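Local coordinates for protein oxidoreductase, putative (Neosartorya fumigata, PDB 6SKX) that probably catalyses NADPH-dependent reductive amination, converting carbonyl compounds and amines into chiral amine products, at residues A17-N31 with L40-V52. Numbering follows the deposited sequence.
Sequences ASRFLEEKYKVAVWN and LLGKGATLSHTAV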
ATOM      1  N   ALA A  17      29.173  -7.472  -4.144  1.00 40.95           N
ATOM      2  CA  ALA A  17      30.639  -7.624  -4.225  1.00 45.05           C
ATOM      3  C   ALA A  17      31.339  -6.746  -3.171  1.00 47.42           C
ATOM      4  O   ALA A  17      32.210  -7.289  -2.461  1.00 45.94           O
ATOM      5  CB  ALA A  17      31.082  -7.320  -5.637  1.00 44.59           C
ATOM      6  N   SER A  18      30.961  -5.464  -3.046  1.00 43.33           N
ATOM      7  CA  SER A  18      31.466  -4.521  -1.998  1.00 47.73           C
ATOM      8  C   SER A  18      31.399  -5.180  -0.638  1.00 45.00           C
ATOM      9  O   SER A  18      32.426  -5.190   0.085  1.00 45.77           O
ATOM     10  CB  SER A  18      30.732  -3.217  -1.889  1.00 46.35           C
ATOM     11  OG  SER A  18      31.165  -2.362  -2.907  1.00 66.37           O
ATOM     12  N   ARG A  19      30.218  -5.670  -0.318  1.00 44.13           N
ATOM     13  CA  ARG A  19      29.945  -6.312   0.990  1.00 49.13           C
ATOM     14  C   ARG A  19      30.842  -7.546   1.192  1.00 47.58           C
ATOM     15  O   ARG A  19      31.477  -7.649   2.266  1.00 45.41           O
ATOM     16  CB  ARG A  19      28.451  -6.629   1.052  1.00 51.77           C
ATOM     17  CG  ARG A  19      28.003  -7.108   2.410  1.00 56.75           C
ATOM     18  CD  ARG A  19      28.327  -6.131   3.519  1.00 63.07           C
ATOM     19  NE  ARG A  19      28.041  -6.888   4.723  1.00 65.95           N
ATOM     20  CZ  ARG A  19      28.488  -6.619   5.937  1.00 69.21           C
ATOM     21  NH1 ARG A  19      29.257  -5.565   6.160  1.00 70.64           N
ATOM     22  NH2 ARG A  19      28.153  -7.427   6.926  1.00 59.09           N
ATOM     23  N   PHE A  20      30.976  -8.448   0.207  1.00 46.90           N
ATOM     24  CA  PHE A  20      31.910  -9.604   0.362  1.00 45.05           C
ATOM     25  C   PHE A  20      33.343  -9.103   0.595  1.00 46.08           C
ATOM     26  O   PHE A  20      34.055  -9.678   1.445  1.00 50.43           O
ATOM     27  CB  PHE A  20      31.820 -10.589  -0.810  1.00 44.70           C
ATOM     28  CG  PHE A  20      30.667 -11.551  -0.697  1.00 45.36           C
ATOM     29  CD1 PHE A  20      30.564 -12.404   0.388  1.00 49.88           C
ATOM     30  CD2 PHE A  20      29.650 -11.566  -1.637  1.00 47.57           C
ATOM     31  CE1 PHE A  20      29.482 -13.261   0.517  1.00 46.79           C
ATOM     32  CE2 PHE A  20      28.566 -12.419  -1.502  1.00 46.69           C
ATOM     33  CZ  PHE A  20      28.499 -13.283  -0.433  1.00 45.18           C
ATOM     34  N   LEU A  21      33.761  -8.041  -0.084  1.00 45.61           N
ATOM     35  CA  LEU A  21      35.137  -7.466   0.053  1.00 52.75           C
ATOM     36  C   LEU A  21      35.322  -6.802   1.439  1.00 50.26           C
ATOM     37  O   LEU A  21      36.362  -6.986   1.999  1.00 44.28           O
ATOM     38  CB  LEU A  21      35.381  -6.443  -1.065  1.00 47.74           C
ATOM     39  CG  LEU A  21      35.645  -7.023  -2.449  1.00 52.20           C
ATOM     40  CD1 LEU A  21      35.443  -5.954  -3.522  1.00 56.57           C
ATOM     41  CD2 LEU A  21      37.067  -7.589  -2.537  1.00 46.43           C
ATOM     42  N   GLU A  22      34.337  -6.092   1.987  1.00 51.06           N
ATOM     43  CA  GLU A  22      34.407  -5.533   3.371  1.00 59.01           C
ATOM     44  C   GLU A  22      34.616  -6.679   4.378  1.00 56.21           C
ATOM     45  O   GLU A  22      35.276  -6.465   5.392  1.00 52.77           O
ATOM     46  CB  GLU A  22      33.117  -4.845   3.844  1.00 64.50           C
ATOM     47  CG  GLU A  22      32.672  -3.643   3.047  1.00 82.10           C
ATOM     48  CD  GLU A  22      33.767  -2.623   2.837  1.00 94.64           C
ATOM     49  OE1 GLU A  22      34.453  -2.308   3.840  1.00 83.33           O
ATOM     50  OE2 GLU A  22      33.947  -2.178   1.664  1.00 99.37           O
ATOM     51  N   GLU A  23      33.944  -7.813   4.174  1.00 50.26           N
ATOM     52  CA  GLU A  23      33.966  -8.973   5.103  1.00 50.63           C
ATOM     53  C   GLU A  23      35.164  -9.883   4.813  1.00 54.33           C
ATOM     54  O   GLU A  23      35.135 -11.012   5.294  1.00 53.33           O
ATOM     55  CB  GLU A  23      32.648  -9.735   4.981  1.00 56.95           C
ATOM     56  CG  GLU A  23      31.449  -8.975   5.526  1.00 62.01           C
ATOM     57  CD  GLU A  23      31.615  -8.624   6.997  1.00 68.48           C
ATOM     58  OE1 GLU A  23      32.316  -9.368   7.703  1.00 63.42           O
ATOM     59  OE2 GLU A  23      31.106  -7.568   7.407  1.00 83.85           O
ATOM     60  N   LYS A  24      36.128  -9.411   4.010  1.00 55.53           N
ATOM     61  CA  LYS A  24      37.487  -9.972   3.814  1.00 59.58           C
ATOM     62  C   LYS A  24      37.436 -11.294   3.014  1.00 59.25           C
ATOM     63  O   LYS A  24      38.314 -12.121   3.185  1.00 63.52           O
ATOM     64  CB  LYS A  24      38.182 -10.032   5.186  1.00 71.34           C
ATOM     65  CG  LYS A  24      38.827  -8.709   5.621  1.00 75.26           C
ATOM     66  CD  LYS A  24      38.901  -8.494   7.127  1.00 79.72           C
ATOM     67  N   TYR A  25      36.507 -11.404   2.075  1.00 49.59           N
ATOM     68  CA  TYR A  25      36.450 -12.617   1.229  1.00 50.51           C
ATOM     69  C   TYR A  25      37.322 -12.393  -0.006  1.00 50.06           C
ATOM     70  O   TYR A  25      37.613 -11.255  -0.330  1.00 49.36           O
ATOM     71  CB  TYR A  25      35.018 -12.852   0.754  1.00 48.12           C
ATOM     72  CG  TYR A  25      34.121 -13.576   1.721  1.00 49.21           C
ATOM     73  CD1 TYR A  25      33.605 -12.943   2.829  1.00 46.85           C
ATOM     74  CD2 TYR A  25      33.781 -14.896   1.520  1.00 51.77           C
ATOM     75  CE1 TYR A  25      32.792 -13.610   3.725  1.00 52.50           C
ATOM     76  CE2 TYR A  25      32.959 -15.575   2.396  1.00 48.78           C
ATOM     77  CZ  TYR A  25      32.465 -14.930   3.506  1.00 50.40           C
ATOM     78  OH  TYR A  25      31.659 -15.593   4.371  1.00 48.33           O
ATOM     79  N   LYS A  26      37.761 -13.472  -0.636  1.00 48.15           N
ATOM     80  CA  LYS A  26      38.472 -13.376  -1.931  1.00 50.00           C
ATOM     81  C   LYS A  26      37.339 -13.284  -2.957  1.00 46.35           C
ATOM     82  O   LYS A  26      36.498 -14.153  -2.937  1.00 46.14           O
ATOM     83  CB  LYS A  26      39.401 -14.579  -2.074  1.00 54.97           C
ATOM     84  CG  LYS A  26      40.091 -14.729  -3.416  1.00 65.62           C
ATOM     85  CD  LYS A  26      40.812 -16.037  -3.559  1.00 73.90           C
ATOM     86  CE  LYS A  26      41.422 -16.218  -4.928  1.00 79.25           C
ATOM     87  NZ  LYS A  26      40.468 -16.845  -5.865  1.00 82.81           N
ATOM     88  N   VAL A  27      37.329 -12.264  -3.809  1.00 43.66           N
ATOM     89  CA  VAL A  27      36.130 -11.996  -4.652  1.00 41.61           C
ATOM     90  C   VAL A  27      36.550 -11.808  -6.112  1.00 41.81           C
ATOM     91  O   VAL A  27      37.402 -10.932  -6.400  1.00 47.90           O
ATOM     92  CB  VAL A  27      35.344 -10.770  -4.153  1.00 44.26           C
ATOM     93  CG1 VAL A  27      34.108 -10.540  -5.002  1.00 49.11           C
ATOM     94  CG2 VAL A  27      34.942 -10.887  -2.706  1.00 40.88           C
ATOM     95  N   ALA A  28      35.987 -12.635  -6.988  1.00 43.45           N
ATOM     96  CA  ALA A  28      36.082 -12.531  -8.460  1.00 43.14           C
ATOM     97  C   ALA A  28      34.805 -11.861  -8.957  1.00 46.74           C
ATOM     98  O   ALA A  28      33.740 -12.147  -8.396  1.00 42.81           O
ATOM     99  CB  ALA A  28      36.225 -13.907  -9.048  1.00 46.54           C
ATOM    100  N   VAL A  29      34.902 -10.995  -9.958  1.00 47.09           N
ATOM    101  CA  VAL A  29      33.720 -10.289 -10.519  1.00 48.64           C
ATOM    102  C   VAL A  29      33.721 -10.389 -12.046  1.00 43.44           C
ATOM    103  O   VAL A  29      34.744 -10.147 -12.685  1.00 48.69           O
ATOM    104  CB  VAL A  29      33.690  -8.819 -10.039  1.00 49.83           C
ATOM    105  CG1 VAL A  29      33.656  -8.759  -8.526  1.00 47.01           C
ATOM    106  CG2 VAL A  29      34.853  -7.995 -10.579  1.00 45.50           C
ATOM    107  N   TRP A  30      32.561 -10.667 -12.601  1.00 48.00           N
ATOM    108  CA  TRP A  30      32.270 -10.589 -14.053  1.00 47.96           C
ATOM    109  C   TRP A  30      31.336  -9.388 -14.276  1.00 48.82           C
ATOM    110  O   TRP A  30      30.192  -9.328 -13.687  1.00 48.77           O
ATOM    111  CB  TRP A  30      31.698 -11.928 -14.560  1.00 49.02           C
ATOM    112  CG  TRP A  30      31.527 -12.013 -16.043  1.00 49.81           C
ATOM    113  CD1 TRP A  30      32.391 -12.565 -16.937  1.00 53.41           C
ATOM    114  CD2 TRP A  30      30.415 -11.516 -16.811  1.00 54.49           C
ATOM    115  NE1 TRP A  30      31.905 -12.435 -18.212  1.00 56.36           N
ATOM    116  CE2 TRP A  30      30.691 -11.801 -18.167  1.00 57.16           C
ATOM    117  CE3 TRP A  30      29.199 -10.897 -16.486  1.00 53.65           C
ATOM    118  CZ2 TRP A  30      29.809 -11.459 -19.197  1.00 56.14           C
ATOM    119  CZ3 TRP A  30      28.335 -10.537 -17.502  1.00 56.99           C
ATOM    120  CH2 TRP A  30      28.639 -10.817 -18.842  1.00 55.56           C
ATOM    121  N   ASN A  31      31.829  -8.460 -15.091  1.00 43.27           N
ATOM    122  CA  ASN A  31      31.292  -7.108 -15.365  1.00 49.67           C
ATOM    123  C   ASN A  31      30.908  -7.038 -16.852  1.00 53.09           C
ATOM    124  O   ASN A  31      31.821  -7.104 -17.660  1.00 46.05           O
ATOM    125  CB  ASN A  31      32.330  -6.049 -14.975  1.00 50.74           C
ATOM    126  CG  ASN A  31      31.877  -4.610 -15.151  1.00 52.81           C
ATOM    127  OD1 ASN A  31      30.842  -4.338 -15.768  1.00 52.34           O
ATOM    128  ND2 ASN A  31      32.696  -3.678 -14.672  1.00 48.82           N
ATOM    129  N   LEU A  40      35.631  -2.586  -9.211  1.00 45.06           N
ATOM    130  CA  LEU A  40      35.946  -2.589  -7.759  1.00 43.20           C
ATOM    131  C   LEU A  40      37.391  -3.039  -7.525  1.00 49.76           C
ATOM    132  O   LEU A  40      37.667  -3.656  -6.467  1.00 43.36           O
ATOM    133  CB  LEU A  40      34.972  -3.509  -7.037  1.00 49.64           C
ATOM    134  CG  LEU A  40      33.553  -2.961  -6.914  1.00 57.90           C
ATOM    135  CD1 LEU A  40      32.559  -4.075  -6.724  1.00 54.13           C
ATOM    136  CD2 LEU A  40      33.474  -2.013  -5.730  1.00 70.76           C
ATOM    137  N   LEU A  41      38.282  -2.690  -8.452  1.00 45.37           N
ATOM    138  CA  LEU A  41      39.710  -3.066  -8.396  1.00 47.55           C
ATOM    139  C   LEU A  41      40.295  -2.497  -7.099  1.00 47.50           C
ATOM    140  O   LEU A  41      40.950  -3.266  -6.348  1.00 48.09           O
ATOM    141  CB  LEU A  41      40.415  -2.551  -9.660  1.00 45.14           C
ATOM    142  CG  LEU A  41      41.924  -2.797  -9.721  1.00 50.25           C
ATOM    143  CD1 LEU A  41      42.233  -4.275  -9.671  1.00 53.10           C
ATOM    144  CD2 LEU A  41      42.548  -2.193 -10.962  1.00 51.86           C
ATOM    145  N   GLY A  42      40.031  -1.216  -6.820  1.00 47.00           N
ATOM    146  CA  GLY A  42      40.544  -0.522  -5.624  1.00 45.27           C
ATOM    147  C   GLY A  42      40.282  -1.274  -4.313  1.00 45.28           C
ATOM    148  O   GLY A  42      41.105  -1.154  -3.365  1.00 46.54           O
ATOM    149  N   LYS A  43      39.129  -1.912  -4.182  1.00 47.17           N
ATOM    150  CA  LYS A  43      38.722  -2.609  -2.929  1.00 50.88           C
ATOM    151  C   LYS A  43      39.241  -4.061  -2.932  1.00 47.58           C
ATOM    152  O   LYS A  43      38.949  -4.750  -1.968  1.00 48.45           O
ATOM    153  CB  LYS A  43      37.201  -2.631  -2.794  1.00 60.75           C
ATOM    154  CG  LYS A  43      36.544  -1.302  -2.446  1.00 75.58           C
ATOM    155  CD  LYS A  43      35.306  -1.424  -1.543  1.00 81.20           C
ATOM    156  CE  LYS A  43      35.162  -0.220  -0.625  1.00 91.00           C
ATOM    157  NZ  LYS A  43      33.847   0.452  -0.757  1.00 89.25           N
ATOM    158  N   GLY A  44      39.879  -4.523  -4.022  1.00 42.88           N
ATOM    159  CA  GLY A  44      40.563  -5.832  -4.104  1.00 51.01           C
ATOM    160  C   GLY A  44      39.876  -6.889  -4.972  1.00 47.81           C
ATOM    161  O   GLY A  44      40.331  -8.051  -4.938  1.00 42.34           O
ATOM    162  N   ALA A  45      38.810  -6.572  -5.708  1.00 49.08           N
ATOM    163  CA  ALA A  45      38.161  -7.559  -6.611  1.00 46.43           C
ATOM    164  C   ALA A  45      39.098  -7.877  -7.785  1.00 49.45           C
ATOM    165  O   ALA A  45      39.848  -6.979  -8.196  1.00 47.95           O
ATOM    166  CB  ALA A  45      36.848  -7.043  -7.122  1.00 49.80           C
ATOM    167  N   THR A  46      39.008  -9.096  -8.327  1.00 45.74           N
ATOM    168  CA  THR A  46      39.772  -9.573  -9.514  1.00 51.12           C
ATOM    169  C   THR A  46      38.816  -9.744 -10.708  1.00 47.40           C
ATOM    170  O   THR A  46      37.795 -10.435 -10.567  1.00 49.47           O
ATOM    171  CB  THR A  46      40.499 -10.877  -9.140  1.00 53.98           C
ATOM    172  OG1 THR A  46      41.379 -10.561  -8.071  1.00 51.40           O
ATOM    173  CG2 THR A  46      41.331 -11.464 -10.257  1.00 53.56           C
ATOM    174  N   LEU A  47      39.109  -9.133 -11.847  1.00 48.43           N
ATOM    175  CA  LEU A  47      38.199  -9.148 -13.026  1.00 50.28           C
ATOM    176  C   LEU A  47      38.254 -10.510 -13.720  1.00 48.38           C
ATOM    177  O   LEU A  47      39.332 -10.900 -14.112  1.00 51.30           O
ATOM    178  CB  LEU A  47      38.611  -8.040 -14.002  1.00 48.67           C
ATOM    179  CG  LEU A  47      37.641  -7.740 -15.152  1.00 48.82           C
ATOM    180  CD1 LEU A  47      36.221  -7.496 -14.666  1.00 47.96           C
ATOM    181  CD2 LEU A  47      38.126  -6.545 -15.949  1.00 51.16           C
ATOM    182  N   SER A  48      37.104 -11.150 -13.926  1.00 48.80           N
ATOM    183  CA  SER A  48      36.935 -12.380 -14.746  1.00 51.07           C
ATOM    184  C   SER A  48      36.788 -11.965 -16.222  1.00 50.73           C
ATOM    185  O   SER A  48      35.716 -11.460 -16.588  1.00 51.26           O
ATOM    186  CB  SER A  48      35.727 -13.190 -14.264  1.00 45.91           C
ATOM    187  OG  SER A  48      35.813 -13.489 -12.882  1.00 46.23           O
ATOM    188  N   HIS A  49      37.828 -12.168 -17.033  1.00 51.19           N
ATOM    189  CA  HIS A  49      37.892 -11.779 -18.467  1.00 56.34           C
ATOM    190  C   HIS A  49      36.920 -12.608 -19.305  1.00 55.60           C
ATOM    191  O   HIS A  49      36.508 -12.067 -20.308  1.00 56.23           O
ATOM    192  CB  HIS A  49      39.318 -11.866 -19.030  1.00 54.93           C
ATOM    193  CG  HIS A  49      40.242 -10.874 -18.398  1.00 61.18           C
ATOM    194  ND1 HIS A  49      41.457 -10.551 -18.938  1.00 63.29           N
ATOM    195  CD2 HIS A  49      40.156 -10.184 -17.233  1.00 65.26           C
ATOM    196  CE1 HIS A  49      42.057  -9.663 -18.163  1.00 71.63           C
ATOM    197  NE2 HIS A  49      41.281  -9.421 -17.108  1.00 58.84           N
ATOM    198  N   THR A  50      36.573 -13.846 -18.910  1.00 48.87           N
ATOM    199  CA  THR A  50      35.527 -14.660 -19.589  1.00 51.26           C
ATOM    200  C   THR A  50      34.608 -15.266 -18.537  1.00 47.28           C
ATOM    201  O   THR A  50      35.019 -15.295 -17.367  1.00 49.32           O
ATOM    202  CB  THR A  50      36.118 -15.793 -20.440  1.00 54.00           C
ATOM    203  OG1 THR A  50      36.803 -16.680 -19.545  1.00 51.10           O
ATOM    204  CG2 THR A  50      37.030 -15.281 -21.539  1.00 51.03           C
ATOM    205  N   ALA A  51      33.448 -15.773 -18.960  1.00 47.50           N
ATOM    206  CA  ALA A  51      32.537 -16.543 -18.086  1.00 53.57           C
ATOM    207  C   ALA A  51      33.206 -17.821 -17.553  1.00 58.36           C
ATOM    208  O   ALA A  51      32.995 -18.136 -16.359  1.00 56.55           O
ATOM    209  CB  ALA A  51      31.240 -16.810 -18.784  1.00 53.33           C
ATOM    210  N   VAL A  52      34.037 -18.494 -18.347  1.00 56.43           N
ATOM    211  CA  VAL A  52      34.792 -19.713 -17.915  1.00 55.08           C
ATOM    212  C   VAL A  52      35.673 -19.380 -16.694  1.00 56.09           C
ATOM    213  O   VAL A  52      35.624 -20.140 -15.703  1.00 52.33           O
ATOM    214  CB  VAL A  52      35.622 -20.308 -19.076  1.00 56.59           C
ATOM    215  CG1 VAL A  52      36.630 -21.341 -18.596  1.00 52.04           C
ATOM    216  CG2 VAL A  52      34.728 -20.898 -20.173  1.00 53.13           C
TER
HETATM  217  O   HOH W   1      39.561 -10.418  -3.897  1.00 42.86           O
HETATM  218  O   HOH W   2      40.541 -12.116  -5.892  1.00 51.77           O
HETATM  219  O   HOH W   3      32.512 -13.558 -21.324  1.00 37.93           O
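V29 packs through CG1 on CB of A45 at 3.9 Å, and its backbone fixes the pairing of strand 26-30 with strand 46-47. V29 N donates to T46 O (3.0 Å), and V29 O accepts from S48 N (2.8 Å, nearly straight at 178°); T46 N to V27 O completes a parallel register, A28 opposite T46. On the V29 side, L21 has CG anti to its carbonyl carbon (chi1 -75°), which brings CD1 against the CB atoms of both K43 and A45 while CD2 lies 3.5 Å from K43 O. L40 extends this apolar layer, its CD1 meeting A17 CB. Where both residues are exposed, the bent chain of K43 crosses E22, and NZ reaches OE2 in a long salt bridge of 3.6 Å. W30 swings its indole anti to the backbone N (chi1 -173°), bringing CD1 to 3.5 Å from S48 O, with T50 O near the ring plane at the edge. Beyond the strand, N31, an NADP(+)-binding residue, bonds S33 through OD1. Paired backbone polar groups over an apolar helix-strand layer thus attach the outermost parallel strand of the Rossmann sheet, with the long E22–K43 salt bridge lying at the exposed end of the helix, away from the strand pairing.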